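Local coordinates for protein Pre-mRNA splicing factor PRP8 (Cyanidioschyzon merolae, PDB 6NQI) that forms the RNase H-like domain of a core spliceosomal protein that probably binds U5, U6 and U2 snRNAs and the pre-mRNA intron during splicing, at residues L11-D16 against M114-L119; I28-T33 against E64-M69; V83-A88 against A109-M114; L38-V43 against S138-Y143. All blocks are in the same frame, centred on the assembly; numbering follows the deposited sequence.

Interaction 1: residues L11-D16 against M114-L119; sequences LWIVDD and MPLQAL. With BME (beta-mercaptoethanol), chain C.
Ile13 and Asp15 of the first strand meet Met114, Leu116 and Gln117 in a buried contact between strand and loop, near the centre of this RNase H-like domain. The strand lies inside the mixed sheet. The loop follows strand 107-108 and tightens into a 3-10 segment that takes in Leu116 and Gln117. Pro115 centres an inverse gamma turn.

The apolar half starts at Ile13. Met114 crosses it at about a right angle and brings its methyl to it. Met114 CE is 4.1 Å from Ile13 CD1, and the other branch, CG2, is equally near. The bend at the end of the Met114 chain (chi3 -81°) carries that methyl across to the isoleucine. Leu116 lies against the strand between Ile13 and Asp15. Its CD2 lies 3.7 Å from Ile13 O and 3.8 Å from Asp15 CB, as the leucine and aspartate slide past each other in opposite directions.

The polar half is Asp15. Gln117 N gives a weak, bent hydrogen bond of 3.1 Å to Asp15 OD2, with an N-H...O angle of 132°. The stronger partner of OD2 is Arg17, which forms a salt bridge with it. This carboxylate is therefore shared between the loop backbone and an arginine further along the strand.

Trp29 of the neighbouring strand packs on Leu116 from outside the pair. Val14 and Asp16 turn away from the loop, toward a beta-mercaptoethanol that probably came from the crystallisation liquor. Its hydroxyl O1 gives a 2.8 Å hydrogen bond to Asp16 OD1.

Interaction 2: residues I28-T33 against E64-M69; sequences IWIWET and EHVLTM
Ile28 and Ile30 point from strand 28-32 toward His65 and Met69 of helix 64-69. This is helix-on-sheet packing in the RNase H-like fold, with the helix laid over one face of the sheet. The axes of the two segments pass 10.6 Å apart, with their directions 41° apart.

Ile30 and His65 come at each other from opposite directions. Ile30 CD1 lies 3.5 Å from His65 CE1, obliquely to the ring. The Ile30 chain is extended beyond CG1 (chi2 179°), which drives this methyl toward the helix. There it also reaches Met69 CG at 3.8 Å and, more loosely, Val66 CG2 at 4.3 Å. One methyl thus packs against three helix residues.

Ile28 slides past His65 with its CG2 branch. That branch is 3.7 Å from His65 ND1, and it too stands oblique to the ring. His65 CG is anti to the backbone N (chi1 170°), which brings the ND1-CE1 side of the imidazole to both isoleucines. An alanine here would strip away the ring and is likely to open a gap beside Ile28 CG2 and Ile30 CD1.

Phe39 of the next strand touches Ile30 and Met69, extending the apolar layer across the sheet. Lys41 of the same strand touches His65. Trp29 turns the other way, to Leu119. Leu93 of helix 90-97 packs on Val66.

Within the helix, Glu64 O accepts two bonds from Thr68, one from its backbone N and one from its hydroxyl. They arrive from opposite faces of the carbonyl plane, with Thr68 OG1 at 3.0 Å from Glu64 O.

Interaction 3: residues V83-A88 against A109-M114; sequences VLAQTA and AGAAAM. With BME (beta-mercaptoethanol), chain C.
Val83 and Ala85 hold the methyl of Ala111 between them. Val83 CG1 is 3.6 Å from Ala111 CB, and Ala85 CA is at the same distance from it. Val83 CG1, anti to the backbone N (chi1 -171°), also lies against Ala109 O at 3.5 Å. Further on, Ala112 CB touches Ala85 O.

The backbone adds a weak but fairly straight hydrogen bond. Ala111 N gives it to Leu84 O over 3.3 Å, with an angle of 163° at the hydrogen. Ala109 CA makes a CA-H...O contact with the same oxygen. The loop therefore wraps round the last carbonyl of the strand. Gly110 makes this turn with a positive phi of 88°, where a side chain would jam against the carbonyl oxygen before it.

Leu84 turns partly to beta-mercaptoethanol, its CD2 lying 3.6 Å from S2. Gln86 N gives a weak hydrogen bond to O1 of that molecule.

In the RNase H-like sheet, strand 81-84 runs between strands 11-21 and 107-108. It pairs through Val83 with Trp12 and Val14, and through Leu84 with Arg108. Ile13 packs on Ala111 from the first strand. Leu93 of helix 90-97 packs on Leu84, and Met90 on Ala109.

Interaction 4: residues L38-V43 against S138-Y143; sequences LFVKIV and SIWSGY
The indole of Trp140 meets strand 38-43 in two ways. Leu38 O sits at its edge, close to the ring plane. Val40 CG2 comes to it obliquely, 3.5 Å from Trp140 CD1. The ring of Phe39 has Ile139 beside it, with both side chains pointing the same way. Ile139 CG1 is 3.6 Å from Phe39 CD1, again at an oblique position. Phe39 also meets the Trp12 ring, at about 60° between planes.

The residues divide by face. Leu38, Val40, Ser138 and Trp140 lie on one, Phe39 and Ile139 on the other. The strands are antiparallel neighbours in the RNase H-like sheet, and 137-141 is its outermost strand on this side within the chain. Leu38 with Trp140 and Val40 with Ser138 are hydrogen-bonded pairs, and Phe39 with Ile139 is the non-hydrogen-bonded pair between them. Leu38 N to Trp140 O is 2.8 Å, and Ser138 N to Val40 O is 2.9 Å. Trp140 N and Val40 N return the bonds from each pair.

An alanine in place of Ile139 would take away CG1, CG2 and CD1, and would probably leave Phe39 CD1 and CE1 without their neighbour on this strand.

Ser138 OG stands between its own backbone N and carbonyl carbon (chi1 42°). From there it receives a weak hydrogen bond from Trp140 NE1 at 3.3 Å, which may help set the turn of the indole. Ile125 and Arg128 of helix 123-130 pack on the tryptophan, and Val27 and Trp29 of the next strand touch Val40.

Overall arrangement
From the N terminus, residues 11-16 open interaction 1, which closes only at 114-119. Interaction 2 begins at 28-33 and closes at 64-69, inside that loop. Interaction 4 opens between those two segments, at 38-43, and closes last, at 138-143, so it crosses both interactions 1 and 2. Interaction 3, joining 83-88 to 109-114, comes after interaction 2 in series and is nested within interactions 1 and 4. It shares Met114 with interaction 1. All four reach one sheet. Interaction 2 sets helix 54-71 on it, interaction 4 adds strand 137-141, and interactions 1 and 3 fasten the loop after strand 107-108. Interactions 3 and 4 lie about 18 Å apart between centres.

Interaction 1: residues L11-D16 against M114-L119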
loop_
_atom_site.group_PDB
_atom_site.type_symbol
_atom_site.label_atom_id
_atom_site.label_comp_id
_atom_site.label_asym_id
_atom_site.label_seq_id
_atom_site.Cartn_x
_atom_site.Cartn_y
_atom_site.Cartn_z
ATOM N N LEU A 11 -11.030 -3.963 2.928
ATOM C CA LEU A 11 -10.166 -4.688 1.996
ATOM C C LEU A 11 -8.679 -4.360 2.233
ATOM O O LEU A 11 -8.330 -3.314 2.791
ATOM C CB LEU A 11 -10.516 -4.349 0.542
ATOM C CG LEU A 11 -11.793 -4.822 -0.133
ATOM C CD1 LEU A 11 -11.824 -4.486 -1.633
ATOM C CD2 LEU A 11 -11.842 -6.323 0.055
ATOM N N TRP A 12 -7.792 -5.272 1.811
ATOM C CA TRP A 12 -6.342 -5.036 1.826
ATOM C C TRP A 12 -5.821 -5.109 0.400
ATOM O O TRP A 12 -5.819 -6.185 -0.205
ATOM C CB TRP A 12 -5.593 -6.042 2.706
ATOM C CG TRP A 12 -5.634 -5.717 4.170
ATOM C CD1 TRP A 12 -6.326 -4.710 4.749
ATOM C CD2 TRP A 12 -4.959 -6.400 5.233
ATOM N NE1 TRP A 12 -6.123 -4.704 6.105
ATOM C CE2 TRP A 12 -5.297 -5.738 6.432
ATOM C CE3 TRP A 12 -4.075 -7.493 5.286
ATOM C CZ2 TRP A 12 -4.808 -6.128 7.670
ATOM C CZ3 TRP A 12 -3.575 -7.891 6.532
ATOM C CH2 TRP A 12 -3.952 -7.211 7.704
ATOM N N ILE A 13 -5.367 -3.977 -0.129
ATOM C CA ILE A 13 -4.705 -3.939 -1.424
ATOM C C ILE A 13 -3.195 -4.121 -1.195
ATOM O O ILE A 13 -2.550 -3.305 -0.517
ATOM C CB ILE A 13 -4.994 -2.622 -2.157
ATOM C CG1 ILE A 13 -6.465 -2.183 -2.051
ATOM C CG2 ILE A 13 -4.673 -2.801 -3.620
ATOM C CD1 ILE A 13 -7.503 -3.037 -2.797
ATOM N N VAL A 14 -2.629 -5.199 -1.730
ATOM C CA VAL A 14 -1.227 -5.512 -1.512
ATOM C C VAL A 14 -0.468 -5.348 -2.820
ATOM O O VAL A 14 -0.858 -5.919 -3.851
ATOM C CB VAL A 14 -1.052 -6.922 -0.940
ATOM C CG1 VAL A 14 0.403 -7.067 -0.388
ATOM C CG2 VAL A 14 -2.157 -7.218 0.098
ATOM N N ASP A 15 0.586 -4.532 -2.785
ATOM C CA ASP A 15 1.393 -4.209 -3.961
ATOM C C ASP A 15 2.857 -4.403 -3.585
ATOM O O ASP A 15 3.386 -3.683 -2.728
ATOM C CB ASP A 15 1.108 -2.774 -4.432
ATOM C CG ASP A 15 1.679 -2.464 -5.813
ATOM O OD1 ASP A 15 2.585 -3.173 -6.290
ATOM O OD2 ASP A 15 1.202 -1.497 -6.452
ATOM N N ASP A 16 3.510 -5.379 -4.208
ATOM C CA ASP A 16 4.912 -5.642 -3.921
ATOM C C ASP A 16 5.812 -5.348 -5.112
ATOM O O ASP A 16 6.997 -5.658 -5.068
ATOM C CB ASP A 16 5.091 -7.086 -3.426
ATOM C CG ASP A 16 4.878 -8.121 -4.516
ATOM O OD1 ASP A 16 4.296 -7.785 -5.576
ATOM O OD2 ASP A 16 5.269 -9.292 -4.288
ATOM N N MET A 114 -4.260 -0.496 -10.163
ATOM C CA MET A 114 -4.064 0.562 -9.177
ATOM C C MET A 114 -2.588 0.779 -8.867
ATOM O O MET A 114 -1.947 -0.097 -8.266
ATOM C CB MET A 114 -4.851 0.283 -7.891
ATOM C CG MET A 114 -6.371 0.173 -8.141
ATOM S SD MET A 114 -7.424 -0.358 -6.757
ATOM C CE MET A 114 -7.237 -2.137 -6.756
ATOM N N PRO A 115 -2.000 1.912 -9.287
ATOM C CA PRO A 115 -0.555 2.151 -9.085
ATOM C C PRO A 115 -0.244 2.628 -7.675
ATOM O O PRO A 115 0.182 3.757 -7.429
ATOM C CB PRO A 115 -0.256 3.219 -10.135
ATOM C CG PRO A 115 -1.516 4.023 -10.158
ATOM C CD PRO A 115 -2.634 3.004 -10.045
ATOM N N LEU A 116 -0.463 1.716 -6.726
ATOM C CA LEU A 116 -0.161 1.980 -5.324
ATOM C C LEU A 116 1.345 2.141 -5.107
ATOM O O LEU A 116 1.773 2.929 -4.250
ATOM C CB LEU A 116 -0.733 0.847 -4.474
ATOM C CG LEU A 116 -0.533 0.869 -2.973
ATOM C CD1 LEU A 116 -1.226 2.065 -2.383
ATOM C CD2 LEU A 116 -1.092 -0.397 -2.382
ATOM N N GLN A 117 2.161 1.415 -5.882
ATOM C CA GLN A 117 3.611 1.534 -5.761
ATOM C C GLN A 117 4.085 2.961 -6.034
ATOM O O GLN A 117 5.191 3.327 -5.621
ATOM C CB GLN A 117 4.326 0.609 -6.747
ATOM C CG GLN A 117 3.798 0.726 -8.159
ATOM C CD GLN A 117 4.604 -0.077 -9.174
ATOM O OE1 GLN A 117 5.682 -0.592 -8.869
ATOM N NE2 GLN A 117 4.094 -0.157 -10.399
ATOM N N ALA A 118 3.285 3.766 -6.747
ATOM C CA ALA A 118 3.666 5.147 -7.015
ATOM C C ALA A 118 3.889 5.941 -5.732
ATOM O O ALA A 118 4.531 6.998 -5.775
ATOM C CB ALA A 118 2.615 5.820 -7.905
ATOM N N LEU A 119 3.425 5.441 -4.582
ATOM C CA LEU A 119 3.726 6.149 -3.342
ATOM C C LEU A 119 5.231 6.249 -3.087
ATOM O O LEU A 119 5.667 7.095 -2.291
ATOM C CB LEU A 119 3.046 5.466 -2.160
ATOM C CG LEU A 119 1.553 5.677 -2.185
ATOM C CD1 LEU A 119 0.881 4.954 -1.007
ATOM C CD2 LEU A 119 1.275 7.176 -2.197
HETATM C C1 BME C . 1.506 -8.184 -3.700
HETATM C C2 BME C . 1.445 -9.699 -3.725
HETATM O O1 BME C . 1.595 -7.809 -5.051
HETATM S S2 BME C . 1.699 -10.488 -2.116
#

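Interaction 2: residues I28-T33 against E64-M69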
loop_
_atom_site.group_PDB
_atom_site.type_symbol
_atom_site.label_atom_id
_atom_site.label_comp_id
_atom_site.label_asym_id
_atom_site.label_seq_id
_atom_site.Cartn_x
_atom_site.Cartn_y
_atom_site.Cartn_z
ATOM N N ILE A 28 7.086 -3.013 0.267
ATOM C CA ILE A 28 5.802 -3.663 0.012
ATOM C C ILE A 28 4.698 -2.829 0.666
ATOM O O ILE A 28 4.791 -2.483 1.852
ATOM C CB ILE A 28 5.777 -5.108 0.544
ATOM C CG1 ILE A 28 6.794 -5.962 -0.204
ATOM C CG2 ILE A 28 4.306 -5.693 0.461
ATOM C CD1 ILE A 28 6.892 -7.368 0.304
ATOM N N TRP A 29 3.677 -2.474 -0.114
ATOM C CA TRP A 29 2.582 -1.639 0.375
ATOM C C TRP A 29 1.328 -2.452 0.659
ATOM O O TRP A 29 0.960 -3.324 -0.133
ATOM C CB TRP A 29 2.228 -0.573 -0.655
ATOM C CG TRP A 29 3.394 0.047 -1.301
ATOM C CD1 TRP A 29 4.049 -0.394 -2.409
ATOM C CD2 TRP A 29 4.020 1.267 -0.919
ATOM N NE1 TRP A 29 5.067 0.467 -2.726
ATOM C CE2 TRP A 29 5.064 1.499 -1.826
ATOM C CE3 TRP A 29 3.793 2.195 0.104
ATOM C CZ2 TRP A 29 5.888 2.610 -1.736
ATOM C CZ3 TRP A 29 4.615 3.295 0.195
ATOM C CH2 TRP A 29 5.647 3.496 -0.722
ATOM N N ILE A 30 0.631 -2.106 1.744
ATOM C CA ILE A 30 -0.725 -2.611 2.003
ATOM C C ILE A 30 -1.639 -1.432 2.330
ATOM O O ILE A 30 -1.509 -0.817 3.397
ATOM C CB ILE A 30 -0.769 -3.633 3.147
ATOM C CG1 ILE A 30 0.096 -4.851 2.827
ATOM C CG2 ILE A 30 -2.254 -4.025 3.449
ATOM C CD1 ILE A 30 0.092 -5.840 3.933
ATOM N N TRP A 31 -2.598 -1.158 1.448
ATOM C CA TRP A 31 -3.602 -0.114 1.637
ATOM C C TRP A 31 -4.868 -0.760 2.188
ATOM O O TRP A 31 -5.407 -1.694 1.585
ATOM C CB TRP A 31 -3.871 0.620 0.319
ATOM C CG TRP A 31 -5.065 1.547 0.322
ATOM C CD1 TRP A 31 -5.546 2.270 1.374
ATOM C CD2 TRP A 31 -5.922 1.850 -0.795
ATOM N NE1 TRP A 31 -6.664 2.993 0.989
ATOM C CE2 TRP A 31 -6.908 2.754 -0.338
ATOM C CE3 TRP A 31 -5.950 1.448 -2.134
ATOM C CZ2 TRP A 31 -7.901 3.258 -1.172
ATOM C CZ3 TRP A 31 -6.947 1.956 -2.962
ATOM C CH2 TRP A 31 -7.901 2.848 -2.476
ATOM N N GLU A 32 -5.308 -0.303 3.351
ATOM C CA GLU A 32 -6.573 -0.724 3.931
ATOM C C GLU A 32 -7.656 0.258 3.484
ATOM O O GLU A 32 -7.734 1.381 4.002
ATOM C CB GLU A 32 -6.448 -0.761 5.446
ATOM C CG GLU A 32 -7.640 -1.354 6.115
ATOM C CD GLU A 32 -7.369 -1.707 7.548
ATOM O OE1 GLU A 32 -7.412 -0.803 8.414
ATOM O OE2 GLU A 32 -7.066 -2.886 7.802
ATOM N N THR A 33 -8.517 -0.186 2.561
ATOM C CA THR A 33 -9.411 0.729 1.841
ATOM C C THR A 33 -10.412 1.413 2.765
ATOM O O THR A 33 -10.649 2.618 2.640
ATOM C CB THR A 33 -10.160 -0.001 0.726
ATOM O OG1 THR A 33 -10.935 -1.074 1.291
ATOM C CG2 THR A 33 -9.197 -0.540 -0.337
ATOM N N GLU A 64 4.441 -14.225 2.943
ATOM C CA GLU A 64 4.755 -14.336 4.359
ATOM C C GLU A 64 4.462 -13.025 5.096
ATOM O O GLU A 64 3.974 -13.039 6.238
ATOM C CB GLU A 64 6.212 -14.777 4.510
ATOM C CG GLU A 64 6.538 -15.343 5.872
ATOM C CD GLU A 64 6.827 -14.287 6.922
ATOM O OE1 GLU A 64 7.130 -13.115 6.550
ATOM O OE2 GLU A 64 6.776 -14.647 8.132
ATOM N N HIS A 65 4.698 -11.885 4.440
ATOM C CA HIS A 65 4.412 -10.595 5.067
ATOM C C HIS A 65 2.919 -10.411 5.306
ATOM O O HIS A 65 2.506 -10.025 6.407
ATOM C CB HIS A 65 4.979 -9.452 4.208
ATOM C CG HIS A 65 4.537 -8.083 4.642
ATOM N ND1 HIS A 65 3.840 -7.225 3.809
ATOM C CD2 HIS A 65 4.656 -7.439 5.830
ATOM C CE1 HIS A 65 3.574 -6.103 4.458
ATOM N NE2 HIS A 65 4.047 -6.213 5.690
ATOM N N VAL A 66 2.099 -10.705 4.288
ATOM C CA VAL A 66 0.648 -10.639 4.460
ATOM C C VAL A 66 0.205 -11.551 5.598
ATOM O O VAL A 66 -0.606 -11.155 6.445
ATOM C CB VAL A 66 -0.077 -10.960 3.140
ATOM C CG1 VAL A 66 -1.545 -11.229 3.380
ATOM C CG2 VAL A 66 0.052 -9.786 2.180
ATOM N N LEU A 67 0.742 -12.772 5.659
ATOM C CA LEU A 67 0.383 -13.635 6.781
ATOM C C LEU A 67 0.748 -12.982 8.114
ATOM O O LEU A 67 -0.018 -13.063 9.078
ATOM C CB LEU A 67 1.041 -15.005 6.643
ATOM C CG LEU A 67 0.816 -15.959 7.829
ATOM C CD1 LEU A 67 -0.657 -16.153 8.154
ATOM C CD2 LEU A 67 1.478 -17.320 7.612
ATOM N N THR A 68 1.905 -12.321 8.189
ATOM C CA THR A 68 2.306 -11.704 9.459
ATOM C C THR A 68 1.381 -10.544 9.833
ATOM O O THR A 68 0.980 -10.404 11.002
ATOM C CB THR A 68 3.769 -11.245 9.387
ATOM O OG1 THR A 68 4.580 -12.377 9.078
ATOM C CG2 THR A 68 4.219 -10.705 10.732
ATOM N N MET A 69 1.036 -9.704 8.853
ATOM C CA MET A 69 0.128 -8.596 9.134
ATOM C C MET A 69 -1.247 -9.107 9.545
ATOM O O MET A 69 -1.898 -8.506 10.411
ATOM C CB MET A 69 -0.014 -7.656 7.926
ATOM C CG MET A 69 1.243 -6.943 7.431
ATOM S SD MET A 69 2.266 -6.189 8.720
ATOM C CE MET A 69 1.095 -5.177 9.609
#

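Interaction 3: residues V83-A88 against A109-M114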
loop_
_atom_site.group_PDB
_atom_site.type_symbol
_atom_site.label_atom_id
_atom_site.label_comp_id
_atom_site.label_asym_id
_atom_site.label_seq_id
_atom_site.Cartn_x
_atom_site.Cartn_y
_atom_site.Cartn_z
ATOM N N VAL A 83 -6.599 -8.180 -1.938
ATOM C CA VAL A 83 -6.425 -7.989 -3.377
ATOM C C VAL A 83 -4.936 -7.823 -3.648
ATOM O O VAL A 83 -4.317 -6.871 -3.152
ATOM C CB VAL A 83 -7.217 -6.775 -3.902
ATOM C CG1 VAL A 83 -7.200 -6.731 -5.434
ATOM C CG2 VAL A 83 -8.632 -6.731 -3.345
ATOM N N LEU A 84 -4.366 -8.724 -4.444
ATOM C CA LEU A 84 -2.949 -8.714 -4.778
ATOM C C LEU A 84 -2.729 -8.037 -6.117
ATOM O O LEU A 84 -3.471 -8.271 -7.077
ATOM C CB LEU A 84 -2.374 -10.129 -4.839
ATOM C CG LEU A 84 -2.570 -10.990 -3.601
ATOM C CD1 LEU A 84 -2.075 -12.405 -3.836
ATOM C CD2 LEU A 84 -1.844 -10.340 -2.434
ATOM N N ALA A 85 -1.713 -7.179 -6.164
ATOM C CA ALA A 85 -1.395 -6.513 -7.417
ATOM C C ALA A 85 -0.770 -7.482 -8.408
ATOM O O ALA A 85 -0.982 -7.349 -9.616
ATOM C CB ALA A 85 -0.479 -5.318 -7.165
ATOM N N GLN A 86 0.016 -8.451 -7.929
ATOM C CA GLN A 86 0.673 -9.425 -8.799
ATOM C C GLN A 86 0.141 -10.830 -8.536
ATOM O O GLN A 86 0.157 -11.312 -7.397
ATOM C CB GLN A 86 2.194 -9.378 -8.630
ATOM C CG GLN A 86 2.836 -8.273 -9.462
ATOM C CD GLN A 86 4.360 -8.222 -9.343
ATOM O OE1 GLN A 86 4.924 -8.533 -8.292
ATOM N NE2 GLN A 86 5.026 -7.819 -10.428
ATOM N N THR A 87 -0.285 -11.502 -9.605
ATOM C CA THR A 87 -0.959 -12.781 -9.440
ATOM C C THR A 87 0.011 -13.875 -9.025
ATOM O O THR A 87 -0.423 -14.915 -8.511
ATOM C CB THR A 87 -1.692 -13.147 -10.736
ATOM O OG1 THR A 87 -2.555 -14.272 -10.514
ATOM C CG2 THR A 87 -0.710 -13.483 -11.864
ATOM N N ALA A 88 1.320 -13.637 -9.190
ATOM C CA ALA A 88 2.321 -14.652 -8.884
ATOM C C ALA A 88 2.317 -15.027 -7.415
ATOM O O ALA A 88 2.695 -16.153 -7.073
ATOM C CB ALA A 88 3.708 -14.165 -9.284
ATOM N N ALA A 109 -6.954 -11.228 -7.411
ATOM C CA ALA A 109 -5.963 -10.501 -8.178
ATOM C C ALA A 109 -6.595 -9.211 -8.691
ATOM O O ALA A 109 -7.664 -8.790 -8.239
ATOM C CB ALA A 109 -5.431 -11.358 -9.326
ATOM N N GLY A 110 -5.914 -8.563 -9.628
ATOM C CA GLY A 110 -6.461 -7.410 -10.303
ATOM C C GLY A 110 -6.223 -6.074 -9.647
ATOM O O GLY A 110 -6.865 -5.093 -10.048
ATOM N N ALA A 111 -5.328 -5.990 -8.655
ATOM C CA ALA A 111 -4.991 -4.666 -8.134
ATOM C C ALA A 111 -3.993 -3.946 -9.026
ATOM O O ALA A 111 -3.767 -2.745 -8.828
ATOM C CB ALA A 111 -4.426 -4.764 -6.713
ATOM N N ALA A 112 -3.501 -4.630 -10.068
ATOM C CA ALA A 112 -2.523 -4.048 -10.977
ATOM C C ALA A 112 -3.001 -2.715 -11.531
ATOM O O ALA A 112 -2.223 -1.759 -11.633
ATOM C CB ALA A 112 -2.235 -5.029 -12.114
ATOM N N ALA A 113 -4.287 -2.632 -11.884
ATOM C CA ALA A 113 -4.871 -1.389 -12.369
ATOM C C ALA A 113 -4.636 -0.223 -11.416
ATOM O O ALA A 113 -4.768 0.936 -11.830
ATOM C CB ALA A 113 -6.373 -1.577 -12.590
ATOM N N MET A 114 -4.260 -0.496 -10.163
ATOM C CA MET A 114 -4.064 0.562 -9.177
ATOM C C MET A 114 -2.588 0.779 -8.867
ATOM O O MET A 114 -1.947 -0.097 -8.266
ATOM C CB MET A 114 -4.851 0.283 -7.891
ATOM C CG MET A 114 -6.371 0.173 -8.141
ATOM S SD MET A 114 -7.424 -0.358 -6.757
ATOM C CE MET A 114 -7.237 -2.137 -6.756
HETATM C C1 BME C . 1.506 -8.184 -3.700
HETATM C C2 BME C . 1.445 -9.699 -3.725
HETATM O O1 BME C . 1.595 -7.809 -5.051
HETATM S S2 BME C . 1.699 -10.488 -2.116
#

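Interaction 4: residues L38-V43 against S138-Y143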
loop_
_atom_site.group_PDB
_atom_site.type_symbol
_atom_site.label_atom_id
_atom_site.label_comp_id
_atom_site.label_asym_id
_atom_site.label_seq_id
_atom_site.Cartn_x
_atom_site.Cartn_y
_atom_site.Cartn_z
ATOM N N LEU A 38 -2.223 2.572 6.036
ATOM C CA LEU A 38 -1.209 2.142 5.076
ATOM C C LEU A 38 -0.055 1.446 5.792
ATOM O O LEU A 38 0.564 2.037 6.682
ATOM C CB LEU A 38 -0.707 3.335 4.259
ATOM C CG LEU A 38 0.297 2.935 3.181
ATOM C CD1 LEU A 38 -0.387 2.114 2.120
ATOM C CD2 LEU A 38 0.994 4.147 2.555
ATOM N N PHE A 39 0.228 0.190 5.405
ATOM C CA PHE A 39 1.354 -0.591 5.920
ATOM C C PHE A 39 2.508 -0.515 4.929
ATOM O O PHE A 39 2.458 -1.148 3.862
ATOM C CB PHE A 39 0.966 -2.055 6.119
ATOM C CG PHE A 39 -0.219 -2.261 6.979
ATOM C CD1 PHE A 39 -0.092 -2.313 8.347
ATOM C CD2 PHE A 39 -1.477 -2.379 6.420
ATOM C CE1 PHE A 39 -1.204 -2.529 9.143
ATOM C CE2 PHE A 39 -2.591 -2.581 7.203
ATOM C CZ PHE A 39 -2.454 -2.654 8.567
ATOM N N VAL A 40 3.558 0.215 5.298
ATOM C CA VAL A 40 4.788 0.278 4.520
ATOM C C VAL A 40 5.763 -0.712 5.133
ATOM O O VAL A 40 6.150 -0.579 6.305
ATOM C CB VAL A 40 5.378 1.694 4.504
ATOM C CG1 VAL A 40 6.529 1.757 3.544
ATOM C CG2 VAL A 40 4.332 2.694 4.105
ATOM N N LYS A 41 6.127 -1.729 4.367
ATOM C CA LYS A 41 7.118 -2.699 4.801
ATOM C C LYS A 41 8.374 -2.484 3.959
ATOM O O LYS A 41 8.395 -2.826 2.774
ATOM C CB LYS A 41 6.570 -4.120 4.667
ATOM C CG LYS A 41 7.600 -5.187 4.886
ATOM C CD LYS A 41 7.997 -5.325 6.364
ATOM C CE LYS A 41 8.847 -6.583 6.582
ATOM N NZ LYS A 41 9.271 -6.733 8.000
ATOM N N ILE A 42 9.411 -1.910 4.556
ATOM C CA ILE A 42 10.665 -1.679 3.838
ATOM C C ILE A 42 11.419 -2.999 3.726
ATOM O O ILE A 42 11.668 -3.659 4.735
ATOM C CB ILE A 42 11.514 -0.602 4.538
ATOM C CG1 ILE A 42 10.664 0.663 4.773
ATOM C CG2 ILE A 42 12.727 -0.285 3.719
ATOM C CD1 ILE A 42 11.314 1.729 5.624
ATOM N N VAL A 43 11.721 -3.417 2.495
ATOM C CA VAL A 43 12.472 -4.642 2.197
ATOM C C VAL A 43 13.950 -4.271 2.027
ATOM O O VAL A 43 14.333 -3.620 1.046
ATOM C CB VAL A 43 11.933 -5.342 0.943
ATOM C CG1 VAL A 43 12.795 -6.552 0.584
ATOM C CG2 VAL A 43 10.478 -5.750 1.149
ATOM N N SER A 138 6.352 0.348 9.065
ATOM C CA SER A 138 5.723 1.567 9.561
ATOM C C SER A 138 4.280 1.632 9.057
ATOM O O SER A 138 3.937 1.041 8.025
ATOM C CB SER A 138 6.511 2.833 9.144
ATOM O OG SER A 138 6.952 2.765 7.798
ATOM N N ILE A 139 3.423 2.308 9.817
ATOM C CA ILE A 139 2.007 2.435 9.482
ATOM C C ILE A 139 1.645 3.911 9.407
ATOM O O ILE A 139 1.831 4.653 10.379
ATOM C CB ILE A 139 1.107 1.697 10.494
ATOM C CG1 ILE A 139 1.434 0.199 10.499
ATOM C CG2 ILE A 139 -0.345 1.906 10.162
ATOM C CD1 ILE A 139 0.787 -0.579 11.614
ATOM N N TRP A 140 1.085 4.319 8.276
ATOM C CA TRP A 140 0.690 5.690 7.998
ATOM C C TRP A 140 -0.822 5.747 7.857
ATOM O O TRP A 140 -1.476 4.732 7.630
ATOM C CB TRP A 140 1.373 6.212 6.721
ATOM C CG TRP A 140 2.873 6.063 6.765
ATOM C CD1 TRP A 140 3.578 4.899 6.763
ATOM C CD2 TRP A 140 3.837 7.113 6.849
ATOM N NE1 TRP A 140 4.914 5.156 6.830
ATOM C CE2 TRP A 140 5.102 6.511 6.890
ATOM C CE3 TRP A 140 3.752 8.507 6.891
ATOM C CZ2 TRP A 140 6.282 7.256 6.968
ATOM C CZ3 TRP A 140 4.919 9.246 6.969
ATOM C CH2 TRP A 140 6.166 8.621 7.003
ATOM N N SER A 141 -1.398 6.925 8.033
ATOM C CA SER A 141 -2.831 7.094 7.790
ATOM C C SER A 141 -2.996 7.701 6.404
ATOM O O SER A 141 -2.720 8.881 6.196
ATOM C CB SER A 141 -3.492 7.943 8.871
ATOM O OG SER A 141 -3.486 9.311 8.530
ATOM N N GLY A 142 -3.414 6.882 5.444
ATOM C CA GLY A 142 -3.537 7.345 4.075
ATOM C C GLY A 142 -4.706 8.265 3.787
ATOM O O GLY A 142 -4.731 8.870 2.712
ATOM N N TYR A 143 -5.643 8.423 4.724
ATOM C CA TYR A 143 -6.767 9.333 4.550
ATOM C C TYR A 143 -6.644 10.569 5.429
ATOM O O TYR A 143 -7.616 11.320 5.569
ATOM C CB TYR A 143 -8.110 8.635 4.823
ATOM C CG TYR A 143 -8.466 7.538 3.842
ATOM C CD1 TYR A 143 -7.756 7.393 2.664
ATOM C CD2 TYR A 143 -9.535 6.663 4.086
ATOM C CE1 TYR A 143 -8.071 6.402 1.770
ATOM C CE2 TYR A 143 -9.870 5.661 3.175
ATOM C CZ TYR A 143 -9.132 5.544 2.023
ATOM O OH TYR A 143 -9.409 4.570 1.108
#